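Glycoside hydrolase family 16 protein (Akkermansia muciniphila, PDB 6T2N) probably cleaves internal beta-galactosidic linkages in mucin O-glycans as an endo-acting family 16 glycoside hydrolase, helping this gut bacterium begin mucin breakdown. Local coordinates at residues A[185-199]-A[209-221]. Numbering follows the deposited sequence.
Sequences NISQQPDVVYSTFHL and ASRGGTVKIENLS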
ATOM      1  N   ASN A 185      -8.860  -3.678  -3.736  1.00 57.94           N
ATOM      2  CA  ASN A 185     -10.093  -4.497  -3.879  1.00 60.46           C
ATOM      3  C   ASN A 185     -11.231  -3.511  -3.754  1.00 58.30           C
ATOM      4  O   ASN A 185     -11.024  -2.621  -2.935  1.00 57.65           O
ATOM      5  CB  ASN A 185     -10.127  -5.564  -2.782  1.00 63.35           C
ATOM      6  CG  ASN A 185     -11.369  -6.423  -2.779  1.00 69.75           C
ATOM      7  OD1 ASN A 185     -11.648  -7.164  -3.727  1.00 72.07           O
ATOM      8  ND2 ASN A 185     -12.121  -6.326  -1.694  1.00 75.40           N
ATOM      9  N   ILE A 186     -12.345  -3.627  -4.478  1.00 58.94           N
ATOM     10  CA  ILE A 186     -13.485  -2.720  -4.136  1.00 63.79           C
ATOM     11  C   ILE A 186     -14.809  -3.492  -4.053  1.00 68.70           C
ATOM     12  O   ILE A 186     -14.978  -4.451  -4.837  1.00 71.21           O
ATOM     13  CB  ILE A 186     -13.527  -1.514  -5.088  1.00 65.43           C
ATOM     14  CG1 ILE A 186     -13.617  -1.948  -6.553  1.00 66.89           C
ATOM     15  CG2 ILE A 186     -12.330  -0.573  -4.854  1.00 65.53           C
ATOM     16  CD1 ILE A 186     -14.092  -0.840  -7.480  1.00 67.78           C
ATOM     17  N   SER A 187     -15.691  -3.079  -3.127  1.00 68.92           N
ATOM     18  CA  SER A 187     -16.995  -3.704  -2.763  1.00 73.31           C
ATOM     19  C   SER A 187     -17.745  -4.342  -3.941  1.00 78.89           C
ATOM     20  O   SER A 187     -18.246  -5.473  -3.770  1.00 85.29           O
ATOM     21  CB  SER A 187     -17.885  -2.689  -2.186  1.00 73.08           C
ATOM     22  OG  SER A 187     -17.134  -1.798  -1.420  1.00 74.85           O
ATOM     23  N   GLN A 188     -17.982  -3.573  -5.007  1.00 78.74           N
ATOM     24  CA  GLN A 188     -18.649  -4.023  -6.255  1.00 81.62           C
ATOM     25  C   GLN A 188     -17.488  -4.551  -7.089  1.00 84.45           C
ATOM     26  O   GLN A 188     -16.618  -3.743  -7.371  1.00 98.49           O
ATOM     27  CB  GLN A 188     -19.516  -2.872  -6.809  1.00 82.16           C
ATOM     28  CG  GLN A 188     -18.836  -1.814  -7.664  1.00 80.43           C
ATOM     29  CD  GLN A 188     -17.792  -0.961  -6.971  1.00 81.76           C
ATOM     30  OE1 GLN A 188     -17.334  -1.263  -5.871  1.00 82.29           O
ATOM     31  NE2 GLN A 188     -17.377   0.122  -7.624  1.00 82.36           N
ATOM     32  N   GLN A 189     -17.379  -5.863  -7.311  1.00 84.57           N
ATOM     33  CA  GLN A 189     -16.110  -6.574  -7.693  1.00 81.43           C
ATOM     34  C   GLN A 189     -15.265  -6.945  -6.468  1.00 77.90           C
ATOM     35  O   GLN A 189     -14.074  -6.618  -6.414  1.00 80.72           O
ATOM     36  CB  GLN A 189     -15.223  -5.750  -8.637  1.00 76.59           C
ATOM     37  CG  GLN A 189     -15.885  -5.425  -9.964  1.00 75.73           C
ATOM     38  CD  GLN A 189     -14.946  -4.740 -10.917  1.00 74.18           C
ATOM     39  OE1 GLN A 189     -14.526  -3.577 -10.732  1.00 79.13           O
ATOM     40  NE2 GLN A 189     -14.655  -5.467 -11.974  1.00 70.63           N
ATOM     41  N   PRO A 190     -15.817  -7.694  -5.484  1.00 78.41           N
ATOM     42  CA  PRO A 190     -15.069  -8.081  -4.284  1.00 77.03           C
ATOM     43  C   PRO A 190     -14.179  -9.327  -4.397  1.00 77.16           C
ATOM     44  O   PRO A 190     -13.401  -9.531  -3.479  1.00 77.07           O
ATOM     45  CB  PRO A 190     -16.180  -8.412  -3.279  1.00 77.44           C
ATOM     46  CG  PRO A 190     -17.308  -8.934  -4.136  1.00 79.46           C
ATOM     47  CD  PRO A 190     -17.192  -8.221  -5.466  1.00 78.83           C
ATOM     48  N   ASP A 191     -14.341 -10.124  -5.464  1.00 76.72           N
ATOM     49  CA  ASP A 191     -13.454 -11.282  -5.780  1.00 79.22           C
ATOM     50  C   ASP A 191     -12.296 -10.857  -6.716  1.00 75.95           C
ATOM     51  O   ASP A 191     -11.444 -11.699  -7.051  1.00 72.59           O
ATOM     52  CB  ASP A 191     -14.276 -12.442  -6.359  1.00 82.50           C
ATOM     53  CG  ASP A 191     -15.115 -13.180  -5.324  1.00 83.18           C
ATOM     54  OD1 ASP A 191     -14.870 -12.932  -4.130  1.00 80.61           O
ATOM     55  OD2 ASP A 191     -16.008 -14.008  -5.729  1.00 85.22           O
ATOM     56  N   VAL A 192     -12.248  -9.593  -7.129  1.00 72.18           N
ATOM     57  CA  VAL A 192     -11.193  -9.093  -8.045  1.00 68.28           C
ATOM     58  C   VAL A 192     -10.121  -8.372  -7.232  1.00 65.13           C
ATOM     59  O   VAL A 192     -10.471  -7.380  -6.497  1.00 64.91           O
ATOM     60  CB  VAL A 192     -11.762  -8.160  -9.124  1.00 69.36           C
ATOM     61  CG1 VAL A 192     -10.645  -7.635 -10.018  1.00 68.69           C
ATOM     62  CG2 VAL A 192     -12.855  -8.814  -9.947  1.00 70.50           C
ATOM     63  N   VAL A 193      -8.882  -8.820  -7.458  1.00 64.49           N
ATOM     64  CA  VAL A 193      -7.589  -8.184  -7.065  1.00 62.48           C
ATOM     65  C   VAL A 193      -7.062  -7.349  -8.240  1.00 62.14           C
ATOM     66  O   VAL A 193      -6.789  -7.960  -9.326  1.00 62.26           O
ATOM     67  CB  VAL A 193      -6.520  -9.239  -6.708  1.00 64.61           C
ATOM     68  CG1 VAL A 193      -5.209  -8.593  -6.311  1.00 63.73           C
ATOM     69  CG2 VAL A 193      -6.960 -10.200  -5.616  1.00 68.77           C
ATOM     70  N   TYR A 194      -6.871  -6.042  -7.996  1.00 56.77           N
ATOM     71  CA  TYR A 194      -6.146  -5.063  -8.836  1.00 53.80           C
ATOM     72  C   TYR A 194      -4.729  -4.874  -8.318  1.00 54.36           C
ATOM     73  O   TYR A 194      -4.589  -4.485  -7.176  1.00 60.66           O
ATOM     74  CB  TYR A 194      -6.824  -3.698  -8.754  1.00 54.81           C
ATOM     75  CG  TYR A 194      -8.154  -3.637  -9.456  1.00 59.55           C
ATOM     76  CD1 TYR A 194      -9.326  -4.027  -8.818  1.00 60.80           C
ATOM     77  CD2 TYR A 194      -8.247  -3.212 -10.775  1.00 60.73           C
ATOM     78  CE1 TYR A 194     -10.551  -4.012  -9.474  1.00 62.49           C
ATOM     79  CE2 TYR A 194      -9.464  -3.189 -11.439  1.00 63.64           C
ATOM     80  CZ  TYR A 194     -10.625  -3.590 -10.792  1.00 64.94           C
ATOM     81  OH  TYR A 194     -11.826  -3.558 -11.452  1.00 67.96           O
ATOM     82  N   SER A 195      -3.715  -5.098  -9.147  1.00 56.88           N
ATOM     83  CA  SER A 195      -2.312  -4.639  -8.947  1.00 53.89           C
ATOM     84  C   SER A 195      -1.927  -3.720 -10.110  1.00 52.42           C
ATOM     85  O   SER A 195      -2.434  -3.935 -11.251  1.00 49.63           O
ATOM     86  CB  SER A 195      -1.393  -5.783  -8.826  1.00 55.98           C
ATOM     87  OG  SER A 195      -2.084  -6.888  -8.248  1.00 56.91           O
ATOM     88  N   THR A 196      -1.213  -2.640  -9.793  1.00 51.86           N
ATOM     89  CA  THR A 196      -1.296  -1.374 -10.568  1.00 52.23           C
ATOM     90  C   THR A 196      -0.040  -0.557 -10.260  1.00 51.68           C
ATOM     91  O   THR A 196       0.381  -0.543  -9.111  1.00 49.60           O
ATOM     92  CB  THR A 196      -2.664  -0.686 -10.370  1.00 52.85           C
ATOM     93  OG1 THR A 196      -3.748  -1.469 -10.888  1.00 57.54           O
ATOM     94  CG2 THR A 196      -2.805   0.620 -11.113  1.00 53.55           C
ATOM     95  N   PHE A 197       0.601  -0.036 -11.318  1.00 54.00           N
ATOM     96  CA  PHE A 197       1.773   0.871 -11.254  1.00 52.20           C
ATOM     97  C   PHE A 197       1.356   2.245 -11.778  1.00 52.32           C
ATOM     98  O   PHE A 197       0.499   2.312 -12.685  1.00 53.45           O
ATOM     99  CB  PHE A 197       2.905   0.274 -12.068  1.00 51.95           C
ATOM    100  CG  PHE A 197       3.315  -1.088 -11.507  1.00 52.55           C
ATOM    101  CD1 PHE A 197       4.262  -1.191 -10.571  1.00 50.96           C
ATOM    102  CD2 PHE A 197       2.837  -2.254 -12.149  1.00 56.88           C
ATOM    103  CE1 PHE A 197       4.757  -2.438 -10.279  1.00 52.41           C
ATOM    104  CE2 PHE A 197       3.344  -3.502 -11.859  1.00 57.77           C
ATOM    105  CZ  PHE A 197       4.311  -3.589 -10.929  1.00 54.79           C
ATOM    106  N   HIS A 198       1.845   3.298 -11.140  1.00 50.00           N
ATOM    107  CA  HIS A 198       1.402   4.684 -11.419  1.00 49.59           C
ATOM    108  C   HIS A 198       2.701   5.419 -11.530  1.00 49.34           C
ATOM    109  O   HIS A 198       3.615   5.107 -10.717  1.00 48.63           O
ATOM    110  CB  HIS A 198       0.570   5.358 -10.300  1.00 53.52           C
ATOM    111  CG  HIS A 198      -0.739   4.730  -9.955  1.00 54.31           C
ATOM    112  ND1 HIS A 198      -1.909   5.082 -10.591  1.00 55.56           N
ATOM    113  CD2 HIS A 198      -1.057   3.773  -9.063  1.00 53.64           C
ATOM    114  CE1 HIS A 198      -2.896   4.376 -10.111  1.00 53.87           C
ATOM    115  NE2 HIS A 198      -2.396   3.556  -9.176  1.00 53.79           N
ATOM    116  N   LEU A 199       2.747   6.326 -12.494  1.00 52.30           N
ATOM    117  CA  LEU A 199       3.979   6.980 -13.023  1.00 53.18           C
ATOM    118  C   LEU A 199       3.588   7.887 -14.172  1.00 54.04           C
ATOM    119  O   LEU A 199       2.488   7.699 -14.769  1.00 54.70           O
ATOM    120  CB  LEU A 199       5.022   5.968 -13.501  1.00 53.90           C
ATOM    121  CG  LEU A 199       4.822   5.261 -14.836  1.00 55.83           C
ATOM    122  CD1 LEU A 199       6.179   4.721 -15.204  1.00 62.08           C
ATOM    123  CD2 LEU A 199       3.837   4.100 -14.809  1.00 52.63           C
ATOM    124  N   ALA A 209       0.113   7.797 -16.013  1.00 61.91           N
ATOM    125  CA  ALA A 209       0.167   6.806 -17.109  1.00 66.71           C
ATOM    126  C   ALA A 209       0.275   5.469 -16.412  1.00 64.22           C
ATOM    127  O   ALA A 209       1.371   4.932 -16.328  1.00 74.43           O
ATOM    128  CB  ALA A 209       1.330   7.037 -18.056  1.00 68.73           C
ATOM    129  N   SER A 210      -0.817   5.020 -15.832  1.00 62.95           N
ATOM    130  CA  SER A 210      -0.805   3.826 -14.964  1.00 60.21           C
ATOM    131  C   SER A 210      -0.863   2.592 -15.865  1.00 58.90           C
ATOM    132  O   SER A 210      -1.288   2.701 -17.022  1.00 63.51           O
ATOM    133  CB  SER A 210      -1.922   3.881 -13.963  1.00 59.34           C
ATOM    134  OG  SER A 210      -3.146   3.546 -14.600  1.00 62.35           O
ATOM    135  N   ARG A 211      -0.362   1.483 -15.360  1.00 58.65           N
ATOM    136  CA  ARG A 211      -0.451   0.136 -15.967  1.00 59.92           C
ATOM    137  C   ARG A 211      -0.904  -0.800 -14.857  1.00 57.87           C
ATOM    138  O   ARG A 211      -0.325  -0.692 -13.762  1.00 62.05           O
ATOM    139  CB  ARG A 211       0.925  -0.243 -16.501  1.00 63.07           C
ATOM    140  CG  ARG A 211       1.760   0.951 -16.951  1.00 62.78           C
ATOM    141  CD  ARG A 211       2.904   0.477 -17.822  1.00 66.54           C
ATOM    142  NE  ARG A 211       3.859   1.540 -18.082  1.00 71.57           N
ATOM    143  CZ  ARG A 211       5.056   1.367 -18.652  1.00 71.89           C
ATOM    144  NH1 ARG A 211       5.423   0.164 -19.057  1.00 75.78           N
ATOM    145  NH2 ARG A 211       5.878   2.391 -18.837  1.00 70.20           N
ATOM    146  N   GLY A 212      -1.954  -1.587 -15.070  1.00 53.96           N
ATOM    147  CA  GLY A 212      -2.465  -2.470 -14.009  1.00 51.58           C
ATOM    148  C   GLY A 212      -3.068  -3.716 -14.591  1.00 53.53           C
ATOM    149  O   GLY A 212      -3.525  -3.676 -15.696  1.00 56.09           O
ATOM    150  N   GLY A 213      -3.040  -4.813 -13.864  1.00 55.77           N
ATOM    151  CA  GLY A 213      -3.784  -6.029 -14.226  1.00 57.62           C
ATOM    152  C   GLY A 213      -4.716  -6.407 -13.104  1.00 56.54           C
ATOM    153  O   GLY A 213      -4.817  -5.635 -12.157  1.00 56.12           O
ATOM    154  N   THR A 214      -5.378  -7.540 -13.251  1.00 59.84           N
ATOM    155  CA  THR A 214      -6.447  -8.052 -12.375  1.00 64.07           C
ATOM    156  C   THR A 214      -6.326  -9.576 -12.334  1.00 69.89           C
ATOM    157  O   THR A 214      -6.039 -10.166 -13.376  1.00 76.60           O
ATOM    158  CB  THR A 214      -7.824  -7.617 -12.901  1.00 64.19           C
ATOM    159  OG1 THR A 214      -8.483  -8.634 -13.674  1.00 65.17           O
ATOM    160  CG2 THR A 214      -7.732  -6.383 -13.756  1.00 63.59           C
ATOM    161  N   VAL A 215      -6.559 -10.207 -11.190  1.00 73.19           N
ATOM    162  CA  VAL A 215      -7.057 -11.615 -11.173  1.00 74.58           C
ATOM    163  C   VAL A 215      -8.323 -11.658 -10.308  1.00 75.09           C
ATOM    164  O   VAL A 215      -8.438 -10.852  -9.336  1.00 73.28           O
ATOM    165  CB  VAL A 215      -5.988 -12.628 -10.725  1.00 74.06           C
ATOM    166  CG1 VAL A 215      -4.709 -12.432 -11.495  1.00 72.32           C
ATOM    167  CG2 VAL A 215      -5.702 -12.561  -9.239  1.00 75.76           C
ATOM    168  N   LYS A 216      -9.264 -12.509 -10.721  1.00 76.70           N
ATOM    169  CA  LYS A 216     -10.456 -12.914  -9.946  1.00 76.75           C
ATOM    170  C   LYS A 216     -10.014 -14.094  -9.078  1.00 76.66           C
ATOM    171  O   LYS A 216      -9.478 -15.052  -9.631  1.00 76.84           O
ATOM    172  CB  LYS A 216     -11.620 -13.258 -10.884  1.00 81.01           C
ATOM    173  CG  LYS A 216     -12.976 -13.400 -10.198  1.00 88.14           C
ATOM    174  CD  LYS A 216     -14.218 -13.042 -11.032  1.00 91.93           C
ATOM    175  CE  LYS A 216     -15.396 -12.594 -10.171  1.00 94.23           C
ATOM    176  NZ  LYS A 216     -16.698 -13.188 -10.580  1.00100.39           N
ATOM    177  N   ILE A 217     -10.167 -13.998  -7.758  1.00 74.87           N
ATOM    178  CA  ILE A 217     -10.148 -15.185  -6.860  1.00 74.68           C
ATOM    179  C   ILE A 217     -11.555 -15.361  -6.262  1.00 76.03           C
ATOM    180  O   ILE A 217     -12.076 -14.411  -5.692  1.00 73.90           O
ATOM    181  CB  ILE A 217      -9.031 -15.017  -5.828  1.00 70.96           C
ATOM    182  CG1 ILE A 217      -7.678 -15.093  -6.511  1.00 69.52           C
ATOM    183  CG2 ILE A 217      -9.134 -16.058  -4.731  1.00 75.20           C
ATOM    184  CD1 ILE A 217      -6.533 -14.668  -5.626  1.00 68.93           C
ATOM    185  N   GLU A 218     -12.176 -16.527  -6.422  1.00 82.21           N
ATOM    186  CA  GLU A 218     -13.589 -16.737  -6.006  1.00 88.11           C
ATOM    187  C   GLU A 218     -13.661 -16.871  -4.479  1.00 87.25           C
ATOM    188  O   GLU A 218     -12.820 -17.582  -3.914  1.00 88.93           O
ATOM    189  CB  GLU A 218     -14.177 -17.930  -6.738  1.00 94.17           C
ATOM    190  CG  GLU A 218     -15.334 -17.562  -7.637  1.00 98.47           C
ATOM    191  CD  GLU A 218     -16.180 -18.806  -7.841  1.00108.77           C
ATOM    192  OE1 GLU A 218     -15.648 -19.812  -8.367  1.00112.61           O
ATOM    193  OE2 GLU A 218     -17.337 -18.808  -7.395  1.00114.51           O
ATOM    194  N   ASN A 219     -14.605 -16.164  -3.847  1.00 86.07           N
ATOM    195  CA  ASN A 219     -14.673 -15.911  -2.378  1.00 84.18           C
ATOM    196  C   ASN A 219     -13.277 -15.557  -1.822  1.00 80.44           C
ATOM    197  O   ASN A 219     -12.654 -16.379  -1.146  1.00 81.17           O
ATOM    198  CB  ASN A 219     -15.323 -17.102  -1.681  1.00 88.63           C
ATOM    199  CG  ASN A 219     -16.480 -17.700  -2.460  1.00 90.00           C
ATOM    200  OD1 ASN A 219     -16.340 -18.750  -3.073  1.00 91.14           O
ATOM    201  ND2 ASN A 219     -17.629 -17.051  -2.432  1.00 90.34           N
ATOM    202  N   LEU A 220     -12.789 -14.356  -2.107  1.00 74.78           N
ATOM    203  CA  LEU A 220     -11.388 -13.946  -1.829  1.00 73.89           C
ATOM    204  C   LEU A 220     -11.297 -13.510  -0.365  1.00 71.55           C
ATOM    205  O   LEU A 220     -10.157 -13.379   0.220  1.00 68.09           O
ATOM    206  CB  LEU A 220     -11.066 -12.819  -2.821  1.00 74.21           C
ATOM    207  CG  LEU A 220      -9.920 -11.877  -2.471  1.00 73.41           C
ATOM    208  CD1 LEU A 220      -8.586 -12.580  -2.647  1.00 72.54           C
ATOM    209  CD2 LEU A 220     -10.000 -10.618  -3.318  1.00 73.14           C
ATOM    210  N   SER A 221     -12.471 -13.232   0.192  1.00 72.70           N
ATOM    211  CA  SER A 221     -12.635 -12.765   1.586  1.00 70.72           C
ATOM    212  C   SER A 221     -12.599 -13.975   2.520  1.00 72.49           C
ATOM    213  O   SER A 221     -12.277 -13.770   3.681  1.00 74.63           O
ATOM    214  CB  SER A 221     -13.886 -11.985   1.741  1.00 68.83           C
ATOM    215  OG  SER A 221     -14.970 -12.745   1.246  1.00 73.26           O
TER
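D191 grips the turn after strand 211-216 with both its carboxylate and its backbone. D191 OD1 accepts from L220 N at 3.2 Å, the donor lying 50° out of the carboxylate plane, while D191 OD2 receives a weak bond from N219 N. The CG of D191 lies anti to the carbonyl carbon (chi1 -74°), which turns the carboxylate to these two successive amides. D191 O accepts from I217 N at 2.7 Å, nearly in line with the C=O bond. With an alanine here, the amides of N219 and L220 would probably lose their carboxylate partner and the 218-220 turn would be freer to shift.

From there the strands run antiparallel. The hydrogen-bonded pairs V193 with V215, S195 with G213 and F197 with R211 each carry two backbone bonds; the straightest joins F197 N to R211 O at 2.7 Å. Between the last two of these, T196 faces G212 as a non-hydrogen-bonded pair. Beyond them, A209 N bonds to L199 O.

On the face bearing V193, its CG2 meets L220 CD2 at 3.8 Å, the two side chains crossing at about a right angle. Y227 of strand 225-231 touches both. Further along this face, F197 packs on I236, L238 and I248, and S195 OG bonds to M182 O. On the other side of strand 192-198, its backbone pairs with strand 179-181. H198 hydrogen-bonds through NE2 to D181 OD2 on that strand and through ND1 to D208 OD2, just ahead of A209.

The chemistry thus divides by direction: in the sheet plane backbone bonds join the strands of one sheet of the family 16 beta-sandwich, from the face bearing V193 and F197 apolar groups pack on the opposing sheet, and at one end the D191 carboxylate holds the turn.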